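Local coordinates for protein prefoldin beta subunit 1 (Thermococcus sp., PDB 2ZQM) that acts as an ATP-independent molecular chaperone that stabilizes a range of proteins and seems to serve de novo protein folding in archaea, at residues V32-I46 against V72-L86. Sequence-based numbering, arbitrary orientation. Where two conformers were deposited one is given.
Sequences VQLELTEAKKALDEI and VAELKEKIETLEVRL
V32 lays its CG2 methyl over one face of the R85 guanidinium, offset toward the rim and 3.5 Å from R85 NH2. One water accepts from R85 NH2 and donates to E35 OE2, joining the two helices. The segments belong to the antiparallel coiled coil of the prefoldin beta subunit, their axes 9.4 Å apart at closest and 156° between directions. Knobs-into-holes packing fills the seam: L36 enters among I79, L82, E83 and L86, while L82 returns among V32, E35, L36 and A39. Farther along, L43 enters among V72, L75, K76 and I79, and L75 among A39, A42, L43 and I46; L75, with CG anti to its carbonyl carbon (chi1 -88°), brings CD1 to 3.7 Å from L43 CA. I79 drops over the small A39, its CG1 3.8 Å from A39 CB, and its CD1 meets L43 CD2 at 3.5 Å. Toward the end that carries the beta hairpin (strands 55-59 and 62-66), I46 CG2 abuts V72 CG2, and L62 of a second subunit packs on I46 and L75. Polar links line the flanks. The extended K40 chain reaches E83 in a salt bridge whose hydrogen bond is weak, NZ to OE2 3.2 Å. Another water accepts from K78 NZ at 2.7 Å.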
# COMPACT_ATOMS: atom_id res chain seq x y z
N VAL A 32 1.69 -1.63 -15.91
CA VAL A 32 2.32 -2.61 -16.80
C VAL A 32 3.65 -2.07 -17.36
O VAL A 32 4.64 -2.80 -17.43
CB VAL A 32 1.37 -2.98 -17.98
CG1 VAL A 32 2.13 -3.75 -19.04
CG2 VAL A 32 0.21 -3.84 -17.47
N GLN A 33 3.66 -0.80 -17.74
CA GLN A 33 4.87 -0.17 -18.29
C GLN A 33 6.02 -0.15 -17.28
O GLN A 33 7.17 -0.33 -17.65
CB GLN A 33 4.58 1.26 -18.75
CG GLN A 33 3.73 1.40 -20.00
CD GLN A 33 3.48 2.85 -20.39
OE1 GLN A 33 2.98 3.65 -19.59
NE2 GLN A 33 3.82 3.20 -21.63
N LEU A 34 5.69 0.08 -16.01
CA LEU A 34 6.72 0.13 -14.98
C LEU A 34 7.34 -1.26 -14.80
O LEU A 34 8.56 -1.41 -14.73
CB LEU A 34 6.11 0.61 -13.66
CG LEU A 34 7.04 0.55 -12.45
CD1 LEU A 34 8.37 1.25 -12.76
CD2 LEU A 34 6.34 1.21 -11.27
N GLU A 35 6.48 -2.27 -14.72
CA GLU A 35 6.94 -3.64 -14.58
C GLU A 35 7.78 -4.04 -15.78
O GLU A 35 8.78 -4.75 -15.64
CB GLU A 35 5.75 -4.59 -14.48
CG GLU A 35 5.03 -4.58 -13.16
CD GLU A 35 3.81 -5.48 -13.17
OE1 GLU A 35 3.95 -6.67 -13.52
OE2 GLU A 35 2.71 -4.99 -12.83
N LEU A 36 7.37 -3.58 -16.96
CA LEU A 36 8.09 -3.93 -18.18
C LEU A 36 9.48 -3.28 -18.16
O LEU A 36 10.48 -3.90 -18.56
CB LEU A 36 7.31 -3.47 -19.40
CG LEU A 36 7.97 -3.69 -20.76
CD1 LEU A 36 8.25 -5.17 -20.96
CD2 LEU A 36 7.05 -3.14 -21.86
N THR A 37 9.55 -2.05 -17.68
CA THR A 37 10.83 -1.35 -17.62
C THR A 37 11.76 -2.05 -16.65
O THR A 37 12.94 -2.24 -16.94
CB THR A 37 10.63 0.12 -17.19
OG1 THR A 37 9.83 0.79 -18.17
CG2 THR A 37 11.98 0.83 -17.07
N GLU A 38 11.23 -2.45 -15.50
CA GLU A 38 12.04 -3.14 -14.51
C GLU A 38 12.54 -4.48 -15.05
O GLU A 38 13.71 -4.85 -14.87
CB GLU A 38 11.23 -3.36 -13.24
CG GLU A 38 10.63 -2.08 -12.66
CD GLU A 38 9.65 -2.34 -11.53
OE1 GLU A 38 8.90 -3.35 -11.59
OE2 GLU A 38 9.60 -1.52 -10.58
N ALA A 39 11.66 -5.21 -15.73
CA ALA A 39 12.06 -6.51 -16.28
C ALA A 39 13.15 -6.36 -17.34
O ALA A 39 14.09 -7.16 -17.40
CB ALA A 39 10.84 -7.23 -16.87
N LYS A 40 13.03 -5.35 -18.19
CA LYS A 40 14.02 -5.13 -19.23
C LYS A 40 15.37 -4.77 -18.60
O LYS A 40 16.41 -5.23 -19.06
CB LYS A 40 13.57 -4.03 -20.19
CG LYS A 40 12.47 -4.48 -21.16
CD LYS A 40 12.14 -3.38 -22.16
CE LYS A 40 11.12 -3.86 -23.19
NZ LYS A 40 10.81 -2.80 -24.19
N LYS A 41 15.33 -3.96 -17.54
CA LYS A 41 16.55 -3.57 -16.83
C LYS A 41 17.22 -4.80 -16.22
O LYS A 41 18.44 -4.97 -16.27
CB LYS A 41 16.20 -2.58 -15.71
CG LYS A 41 15.84 -1.18 -16.17
CD LYS A 41 15.56 -0.29 -14.98
CE LYS A 41 15.38 1.16 -15.39
NZ LYS A 41 15.11 2.02 -14.20
N ALA A 42 16.41 -5.68 -15.63
CA ALA A 42 16.92 -6.90 -15.03
C ALA A 42 17.54 -7.82 -16.10
O ALA A 42 18.59 -8.42 -15.88
CB ALA A 42 15.79 -7.63 -14.30
N LEU A 43 16.88 -7.93 -17.25
CA LEU A 43 17.40 -8.78 -18.32
C LEU A 43 18.72 -8.24 -18.85
O LEU A 43 19.66 -8.99 -19.13
CB LEU A 43 16.40 -8.85 -19.48
CG LEU A 43 16.90 -9.54 -20.75
CD1 LEU A 43 17.26 -10.99 -20.45
CD2 LEU A 43 15.83 -9.48 -21.83
N ASP A 44 18.77 -6.92 -19.00
CA ASP A 44 19.96 -6.24 -19.49
C ASP A 44 21.12 -6.61 -18.57
O ASP A 44 22.19 -7.02 -19.02
CB ASP A 44 19.71 -4.72 -19.47
CG ASP A 44 20.53 -3.97 -20.51
OD1 ASP A 44 20.52 -2.71 -20.46
OD2 ASP A 44 21.17 -4.61 -21.37
N GLU A 45 20.90 -6.48 -17.26
CA GLU A 45 21.92 -6.79 -16.28
C GLU A 45 22.32 -8.25 -16.25
O GLU A 45 23.50 -8.57 -16.17
CB GLU A 45 21.47 -6.35 -14.88
CG GLU A 45 22.35 -6.90 -13.76
CD GLU A 45 22.44 -5.97 -12.56
OE1 GLU A 45 21.55 -5.10 -12.39
OE2 GLU A 45 23.40 -6.12 -11.78
N ILE A 46 21.35 -9.16 -16.33
CA ILE A 46 21.70 -10.57 -16.29
C ILE A 46 22.44 -10.96 -17.57
O ILE A 46 23.36 -11.77 -17.55
CB ILE A 46 20.44 -11.47 -16.12
CG1 ILE A 46 19.81 -11.20 -14.74
CG2 ILE A 46 20.80 -12.95 -16.29
CD1 ILE A 46 20.71 -11.50 -13.57
N VAL A 72 17.67 -15.77 -17.99
CA VAL A 72 17.49 -14.93 -19.17
C VAL A 72 16.19 -15.35 -19.87
O VAL A 72 15.36 -14.52 -20.19
CB VAL A 72 18.70 -15.09 -20.13
CG1 VAL A 72 18.37 -14.53 -21.54
CG2 VAL A 72 19.90 -14.34 -19.56
N ALA A 73 16.01 -16.65 -20.05
CA ALA A 73 14.81 -17.16 -20.72
C ALA A 73 13.54 -16.76 -19.98
O ALA A 73 12.59 -16.30 -20.59
CB ALA A 73 14.89 -18.67 -20.85
N GLU A 74 13.54 -16.95 -18.66
CA GLU A 74 12.37 -16.61 -17.86
C GLU A 74 12.09 -15.11 -17.90
O GLU A 74 10.93 -14.70 -17.86
CB GLU A 74 12.57 -17.10 -16.42
CG GLU A 74 12.53 -18.63 -16.30
CD GLU A 74 12.78 -19.14 -14.89
OE1 GLU A 74 12.11 -18.66 -13.96
OE2 GLU A 74 13.65 -20.03 -14.72
N LEU A 75 13.13 -14.29 -18.00
CA LEU A 75 12.94 -12.84 -18.07
C LEU A 75 12.40 -12.47 -19.45
O LEU A 75 11.57 -11.59 -19.58
CB LEU A 75 14.26 -12.10 -17.80
CG LEU A 75 14.53 -11.82 -16.33
CD1 LEU A 75 16.00 -11.44 -16.13
CD2 LEU A 75 13.60 -10.73 -15.85
N LYS A 76 12.89 -13.14 -20.50
CA LYS A 76 12.38 -12.85 -21.84
C LYS A 76 10.89 -13.14 -21.89
O LYS A 76 10.11 -12.39 -22.50
CB LYS A 76 13.10 -13.70 -22.89
CG LYS A 76 14.51 -13.21 -23.17
CD LYS A 76 15.25 -14.14 -24.12
CE LYS A 76 16.56 -13.49 -24.59
NZ LYS A 76 17.26 -14.39 -25.56
N GLU A 77 10.50 -14.24 -21.26
CA GLU A 77 9.09 -14.61 -21.25
C GLU A 77 8.26 -13.58 -20.50
O GLU A 77 7.16 -13.23 -20.92
CB GLU A 77 8.92 -16.00 -20.63
CG GLU A 77 9.40 -17.10 -21.57
CD GLU A 77 9.41 -18.45 -20.91
OE1 GLU A 77 8.59 -18.65 -20.01
OE2 GLU A 77 10.23 -19.30 -21.31
N LYS A 78 8.78 -13.09 -19.38
CA LYS A 78 8.06 -12.09 -18.60
C LYS A 78 7.86 -10.84 -19.45
O LYS A 78 6.79 -10.23 -19.45
CB LYS A 78 8.84 -11.72 -17.33
CG LYS A 78 8.11 -10.68 -16.50
CD LYS A 78 8.80 -10.40 -15.16
CE LYS A 78 7.98 -9.41 -14.33
NZ LYS A 78 8.65 -9.01 -13.06
N ILE A 79 8.92 -10.44 -20.15
CA ILE A 79 8.85 -9.26 -21.00
C ILE A 79 7.87 -9.48 -22.15
O ILE A 79 7.09 -8.60 -22.49
CB ILE A 79 10.25 -8.94 -21.57
CG1 ILE A 79 11.14 -8.41 -20.44
CG2 ILE A 79 10.14 -7.96 -22.72
CD1 ILE A 79 12.63 -8.55 -20.73
N GLU A 80 7.92 -10.67 -22.74
CA GLU A 80 7.01 -11.00 -23.84
C GLU A 80 5.59 -10.81 -23.34
O GLU A 80 4.78 -10.13 -23.98
CB GLU A 80 7.24 -12.46 -24.27
CG GLU A 80 6.09 -13.04 -25.12
CD GLU A 80 6.19 -14.55 -25.29
OE1 GLU A 80 7.19 -15.14 -24.83
OE2 GLU A 80 5.25 -15.14 -25.88
N THR A 81 5.29 -11.39 -22.18
CA THR A 81 3.96 -11.30 -21.58
C THR A 81 3.50 -9.87 -21.32
O THR A 81 2.38 -9.50 -21.66
CB THR A 81 3.90 -12.08 -20.25
OG1 THR A 81 4.05 -13.48 -20.53
CG2 THR A 81 2.57 -11.84 -19.53
N LEU A 82 4.37 -9.08 -20.70
CA LEU A 82 4.04 -7.70 -20.39
C LEU A 82 3.81 -6.87 -21.65
O LEU A 82 2.96 -5.98 -21.66
CB LEU A 82 5.16 -7.09 -19.54
CG LEU A 82 5.20 -7.61 -18.10
CD1 LEU A 82 6.53 -7.26 -17.43
CD2 LEU A 82 4.03 -7.03 -17.34
N GLU A 83 4.56 -7.14 -22.71
CA GLU A 83 4.36 -6.39 -23.94
C GLU A 83 3.02 -6.72 -24.58
O GLU A 83 2.37 -5.85 -25.15
CB GLU A 83 5.52 -6.63 -24.91
CG GLU A 83 6.82 -6.02 -24.35
CD GLU A 83 8.01 -6.08 -25.28
OE1 GLU A 83 8.00 -6.90 -26.24
OE2 GLU A 83 8.97 -5.32 -25.05
N VAL A 84 2.59 -7.98 -24.48
CA VAL A 84 1.29 -8.35 -25.04
C VAL A 84 0.22 -7.60 -24.24
O VAL A 84 -0.75 -7.08 -24.81
CB VAL A 84 1.01 -9.87 -24.91
CG1 VAL A 84 -0.47 -10.16 -25.23
CG2 VAL A 84 1.89 -10.66 -25.87
N ARG A 85 0.39 -7.55 -22.92
CA ARG A 85 -0.58 -6.88 -22.07
C ARG A 85 -0.58 -5.39 -22.32
O ARG A 85 -1.63 -4.76 -22.36
CB ARG A 85 -0.27 -7.15 -20.59
CG ARG A 85 -0.50 -8.59 -20.17
CD ARG A 85 -0.21 -8.76 -18.69
NE ARG A 85 -1.03 -7.84 -17.90
CZ ARG A 85 -0.71 -7.44 -16.68
NH1 ARG A 85 0.41 -7.88 -16.11
NH2 ARG A 85 -1.49 -6.59 -16.02
N LEU A 86 0.61 -4.82 -22.50
CA LEU A 86 0.73 -3.40 -22.75
C LEU A 86 0.00 -3.02 -24.04
O LEU A 86 -0.73 -2.04 -24.08
CB LEU A 86 2.21 -3.01 -22.84
CG LEU A 86 2.46 -1.53 -23.15
CD1 LEU A 86 1.86 -0.70 -22.04
CD2 LEU A 86 3.97 -1.25 -23.29
O HOH W 1 9.07 -6.38 -13.71
O HOH W 2 -0.27 -5.00 -13.47